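Local coordinates for glycoside hydrolase family protein (PDB 6Q2F) that probably hydrolyses terminal alpha-L-rhamnose residues from rhamnosylated glycosides, as an alpha-L-rhamnosidase, at residues G936-G948 and K968-Q980. Residues are numbered along the deposited sequence; the frame is centred on the assembly and turned at random.
Sequences GKSEPISYRISGG and KAAARDRVTLARQ
A short antiparallel beta pairing joins Tyr943 and Arg944 to Val975 and Arg974. Tyr943 and Val975 form the hydrogen-bonded pair: Tyr943 N reaches Val975 O at 2.8 Å in the carbonyl plane, and Val975 N returns to Tyr943 O. Ile945 N extends the pairing with a bond to Asp973 O at 2.6 Å. At the other end the Ser942 hydroxyl replaces a backbone acceptor. Its OG lies beside its own backbone N (chi1 -68°) and accepts a nearly straight bond from Leu977 N at 2.6 Å.

The Tyr943 ring extends to the loop that leads into strand 974-975. Val975 N sits over the ring centre, and Val975 CG2 packs 3.4 Å from Tyr943 CE1. Tyr943 OH donates to Arg972 O at 2.8 Å, from above the carbonyl plane. A water donates to Tyr943 OH and accepts from Arg972 N, bridging the same residues. Arg944 and Arg974 run side by side, with Arg944 NH2 over the face of the Arg974 guanidinium and the two planes nearly perpendicular.

Residues 937-940 pair with strand 926-932, and residues 943-946 lie between strands 949-956 and 974-975. Tyr943 touches Pro928 and Val952 of the flanking strands. The contact adds strand 974-975 to this antiparallel sheet at the protein surface.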
loop_
_atom_site.group_PDB
_atom_site.type_symbol
_atom_site.label_atom_id
_atom_site.label_comp_id
_atom_site.label_asym_id
_atom_site.label_seq_id
_atom_site.Cartn_x
_atom_site.Cartn_y
_atom_site.Cartn_z
ATOM N N GLY A 936 28.621 -11.881 -0.798
ATOM C CA GLY A 936 29.124 -11.195 -1.967
ATOM C C GLY A 936 30.007 -12.049 -2.833
ATOM O O GLY A 936 30.753 -11.511 -3.656
ATOM N N LYS A 937 29.941 -13.369 -2.672
ATOM C CA LYS A 937 30.751 -14.312 -3.423
ATOM C C LYS A 937 29.876 -15.120 -4.372
ATOM O O LYS A 937 28.671 -15.287 -4.153
ATOM C CB LYS A 937 31.512 -15.259 -2.483
ATOM C CG LYS A 937 32.635 -14.600 -1.696
ATOM C CD LYS A 937 32.909 -15.333 -0.365
ATOM C CE LYS A 937 32.797 -16.858 -0.497
ATOM N NZ LYS A 937 32.565 -17.557 0.826
ATOM N N SER A 938 30.496 -15.594 -5.445
ATOM C CA SER A 938 29.848 -16.473 -6.398
ATOM C C SER A 938 30.476 -17.857 -6.312
ATOM O O SER A 938 31.613 -18.033 -5.866
ATOM C CB SER A 938 29.963 -15.944 -7.824
ATOM O OG SER A 938 31.306 -15.997 -8.255
ATOM N N GLU A 939 29.718 -18.844 -6.762
ATOM C CA GLU A 939 30.070 -20.232 -6.600
ATOM C C GLU A 939 29.649 -20.966 -7.866
ATOM O O GLU A 939 28.560 -20.699 -8.398
ATOM C CB GLU A 939 29.361 -20.797 -5.361
ATOM C CG GLU A 939 29.209 -22.292 -5.271
ATOM C CD GLU A 939 28.309 -22.680 -4.104
ATOM O OE1 GLU A 939 27.615 -21.775 -3.576
ATOM O OE2 GLU A 939 28.290 -23.864 -3.710
ATOM N N PRO A 940 30.498 -21.846 -8.388
ATOM C CA PRO A 940 30.127 -22.624 -9.568
ATOM C C PRO A 940 29.109 -23.695 -9.209
ATOM O O PRO A 940 28.976 -24.110 -8.058
ATOM C CB PRO A 940 31.450 -23.257 -10.026
ATOM C CG PRO A 940 32.519 -22.684 -9.127
ATOM C CD PRO A 940 31.836 -22.197 -7.895
ATOM N N ILE A 941 28.382 -24.142 -10.234
ATOM C CA ILE A 941 27.269 -25.058 -10.041
ATOM C C ILE A 941 27.213 -25.993 -11.246
ATOM O O ILE A 941 27.663 -25.648 -12.340
ATOM C CB ILE A 941 25.948 -24.267 -9.813
ATOM C CG1 ILE A 941 24.889 -25.144 -9.140
ATOM C CG2 ILE A 941 25.416 -23.631 -11.093
ATOM C CD1 ILE A 941 25.148 -25.376 -7.674
ATOM N N SER A 942 26.720 -27.206 -11.022
ATOM C CA SER A 942 26.507 -28.154 -12.107
ATOM C C SER A 942 25.296 -27.738 -12.929
ATOM O O SER A 942 24.362 -27.128 -12.411
ATOM C CB SER A 942 26.304 -29.567 -11.558
ATOM O OG SER A 942 27.496 -30.055 -10.979
ATOM N N TYR A 943 25.313 -28.072 -14.220
ATOM C CA TYR A 943 24.209 -27.679 -15.082
ATOM C C TYR A 943 24.226 -28.517 -16.352
ATOM O O TYR A 943 25.248 -29.098 -16.725
ATOM C CB TYR A 943 24.270 -26.183 -15.443
ATOM C CG TYR A 943 25.440 -25.825 -16.334
ATOM C CD1 TYR A 943 26.671 -25.492 -15.786
ATOM C CD2 TYR A 943 25.324 -25.847 -17.720
ATOM C CE1 TYR A 943 27.751 -25.175 -16.587
ATOM C CE2 TYR A 943 26.403 -25.543 -18.531
ATOM C CZ TYR A 943 27.615 -25.209 -17.957
ATOM O OH TYR A 943 28.695 -24.904 -18.757
ATOM N N ARG A 944 23.080 -28.529 -17.034
ATOM C CA ARG A 944 22.946 -29.112 -18.362
ATOM C C ARG A 944 22.118 -28.175 -19.221
ATOM O O ARG A 944 21.027 -27.752 -18.812
ATOM C CB ARG A 944 22.296 -30.504 -18.311
ATOM C CG ARG A 944 21.400 -30.796 -19.493
ATOM C CD ARG A 944 21.027 -32.266 -19.568
ATOM N NE ARG A 944 22.098 -33.085 -20.130
ATOM C CZ ARG A 944 22.162 -33.455 -21.405
ATOM N NH1 ARG A 944 21.212 -33.080 -22.255
ATOM N NH2 ARG A 944 23.173 -34.210 -21.828
ATOM N N ILE A 945 22.658 -27.816 -20.383
ATOM C CA ILE A 945 21.963 -26.969 -21.345
ATOM C C ILE A 945 21.431 -27.879 -22.434
ATOM O O ILE A 945 22.169 -28.706 -22.975
ATOM C CB ILE A 945 22.890 -25.893 -21.927
ATOM C CG1 ILE A 945 23.521 -25.072 -20.804
ATOM C CG2 ILE A 945 22.118 -24.995 -22.875
ATOM C CD1 ILE A 945 24.359 -23.920 -21.286
ATOM N N SER A 946 20.144 -27.752 -22.733
ATOM C CA SER A 946 19.502 -28.703 -23.619
ATOM C C SER A 946 18.086 -28.257 -23.930
ATOM O O SER A 946 17.343 -27.860 -23.029
ATOM C CB SER A 946 19.487 -30.095 -22.981
ATOM O OG SER A 946 18.946 -31.044 -23.874
ATOM N N GLY A 947 17.705 -28.347 -25.200
ATOM C CA GLY A 947 16.338 -28.086 -25.602
ATOM C C GLY A 947 15.796 -26.739 -25.182
ATOM O O GLY A 947 14.636 -26.652 -24.765
ATOM N N GLY A 948 16.599 -25.680 -25.295
ATOM C CA GLY A 948 16.089 -24.347 -25.019
ATOM C C GLY A 948 16.055 -23.963 -23.557
ATOM O O GLY A 948 15.551 -22.888 -23.225
ATOM N N LYS A 968 28.367 -15.568 -17.653
ATOM C CA LYS A 968 29.539 -16.150 -18.286
ATOM C C LYS A 968 29.123 -17.011 -19.474
ATOM O O LYS A 968 28.234 -17.857 -19.358
ATOM C CB LYS A 968 30.324 -16.976 -17.268
ATOM C CG LYS A 968 30.881 -16.184 -16.087
ATOM C CD LYS A 968 31.764 -17.086 -15.198
ATOM C CE LYS A 968 32.501 -16.275 -14.129
ATOM N NZ LYS A 968 33.354 -17.136 -13.258
ATOM N N ALA A 969 29.763 -16.794 -20.620
ATOM C CA ALA A 969 29.520 -17.649 -21.781
ATOM C C ALA A 969 29.862 -19.099 -21.458
ATOM O O ALA A 969 30.902 -19.391 -20.876
ATOM C CB ALA A 969 30.336 -17.180 -22.992
ATOM N N ALA A 970 28.968 -20.006 -21.833
ATOM C CA ALA A 970 29.151 -21.425 -21.564
ATOM C C ALA A 970 30.204 -22.000 -22.509
ATOM O O ALA A 970 30.030 -21.965 -23.728
ATOM C CB ALA A 970 27.820 -22.160 -21.714
ATOM N N ALA A 971 31.311 -22.499 -21.953
ATOM C CA ALA A 971 32.276 -23.232 -22.769
ATOM C C ALA A 971 31.730 -24.590 -23.187
ATOM O O ALA A 971 31.865 -24.987 -24.349
ATOM C CB ALA A 971 33.595 -23.406 -22.011
ATOM N N ARG A 972 31.140 -25.320 -22.249
ATOM C CA ARG A 972 30.486 -26.592 -22.503
ATOM C C ARG A 972 28.999 -26.434 -22.229
ATOM O O ARG A 972 28.583 -25.566 -21.459
ATOM C CB ARG A 972 31.040 -27.708 -21.603
ATOM C CG ARG A 972 32.529 -28.033 -21.736
ATOM C CD ARG A 972 33.010 -28.810 -20.497
ATOM N NE ARG A 972 33.979 -29.860 -20.808
ATOM C CZ ARG A 972 33.661 -31.131 -21.060
ATOM N NH1 ARG A 972 32.391 -31.525 -21.048
ATOM N NH2 ARG A 972 34.616 -32.011 -21.331
ATOM N N ASP A 973 28.203 -27.321 -22.817
ATOM C CA ASP A 973 26.774 -27.333 -22.553
ATOM C C ASP A 973 26.385 -28.165 -21.337
ATOM O O ASP A 973 25.238 -28.060 -20.879
ATOM C CB ASP A 973 26.022 -27.813 -23.795
ATOM C CG ASP A 973 25.571 -26.652 -24.665
ATOM O OD1 ASP A 973 26.062 -25.515 -24.428
ATOM O OD2 ASP A 973 24.726 -26.868 -25.562
ATOM N N ARG A 974 27.304 -28.958 -20.785
ATOM C CA ARG A 974 27.032 -29.719 -19.572
ATOM C C ARG A 974 28.268 -29.728 -18.684
ATOM O O ARG A 974 29.364 -30.049 -19.147
ATOM C CB ARG A 974 26.609 -31.157 -19.893
ATOM C CG ARG A 974 26.121 -31.928 -18.668
ATOM C CD ARG A 974 25.748 -33.377 -19.010
ATOM N NE ARG A 974 26.373 -33.798 -20.253
ATOM C CZ ARG A 974 26.214 -34.996 -20.806
ATOM N NH1 ARG A 974 25.448 -35.905 -20.215
ATOM N NH2 ARG A 974 26.818 -35.281 -21.956
ATOM N N VAL A 975 28.089 -29.358 -17.416
ATOM C CA VAL A 975 29.119 -29.504 -16.393
ATOM C C VAL A 975 28.497 -30.238 -15.216
ATOM O O VAL A 975 27.444 -29.830 -14.712
ATOM C CB VAL A 975 29.695 -28.154 -15.932
ATOM C CG1 VAL A 975 30.717 -28.374 -14.835
ATOM C CG2 VAL A 975 30.310 -27.410 -17.102
ATOM N N THR A 976 29.135 -31.333 -14.798
ATOM C CA THR A 976 28.800 -32.064 -13.581
ATOM C C THR A 976 29.974 -31.879 -12.634
ATOM O O THR A 976 31.050 -32.429 -12.873
ATOM C CB THR A 976 28.564 -33.548 -13.857
ATOM O OG1 THR A 976 27.533 -33.702 -14.836
ATOM C CG2 THR A 976 28.162 -34.281 -12.568
ATOM N N LEU A 977 29.789 -31.082 -11.586
ATOM C CA LEU A 977 30.874 -30.870 -10.640
ATOM C C LEU A 977 31.064 -32.109 -9.786
ATOM O O LEU A 977 30.105 -32.827 -9.479
ATOM C CB LEU A 977 30.601 -29.660 -9.744
ATOM C CG LEU A 977 30.604 -28.319 -10.482
ATOM C CD1 LEU A 977 30.362 -27.157 -9.516
ATOM C CD2 LEU A 977 31.913 -28.147 -11.215
ATOM N N ALA A 978 32.311 -32.360 -9.406
ATOM C CA ALA A 978 32.591 -33.444 -8.482
ATOM C C ALA A 978 31.743 -33.270 -7.232
ATOM O O ALA A 978 31.665 -32.178 -6.670
ATOM C CB ALA A 978 34.083 -33.470 -8.132
ATOM N N ARG A 979 31.065 -34.345 -6.833
ATOM C CA ARG A 979 30.282 -34.311 -5.604
ATOM C C ARG A 979 31.177 -33.935 -4.427
ATOM O O ARG A 979 32.289 -34.451 -4.273
ATOM C CB ARG A 979 29.618 -35.670 -5.356
ATOM N N GLN A 980 30.700 -33.001 -3.613
ATOM C CA GLN A 980 31.426 -32.538 -2.441
ATOM C C GLN A 980 30.770 -33.150 -1.213
ATOM O O GLN A 980 29.571 -32.949 -0.979
ATOM C CB GLN A 980 31.431 -31.010 -2.362
ATOM C CG GLN A 980 31.874 -30.323 -3.659
ATOM C CD GLN A 980 32.807 -29.137 -3.428
ATOM O OE1 GLN A 980 32.365 -27.993 -3.325
ATOM N NE2 GLN A 980 34.110 -29.411 -3.360
HETATM O O HOH W 1 31.366 -23.993 -19.434
#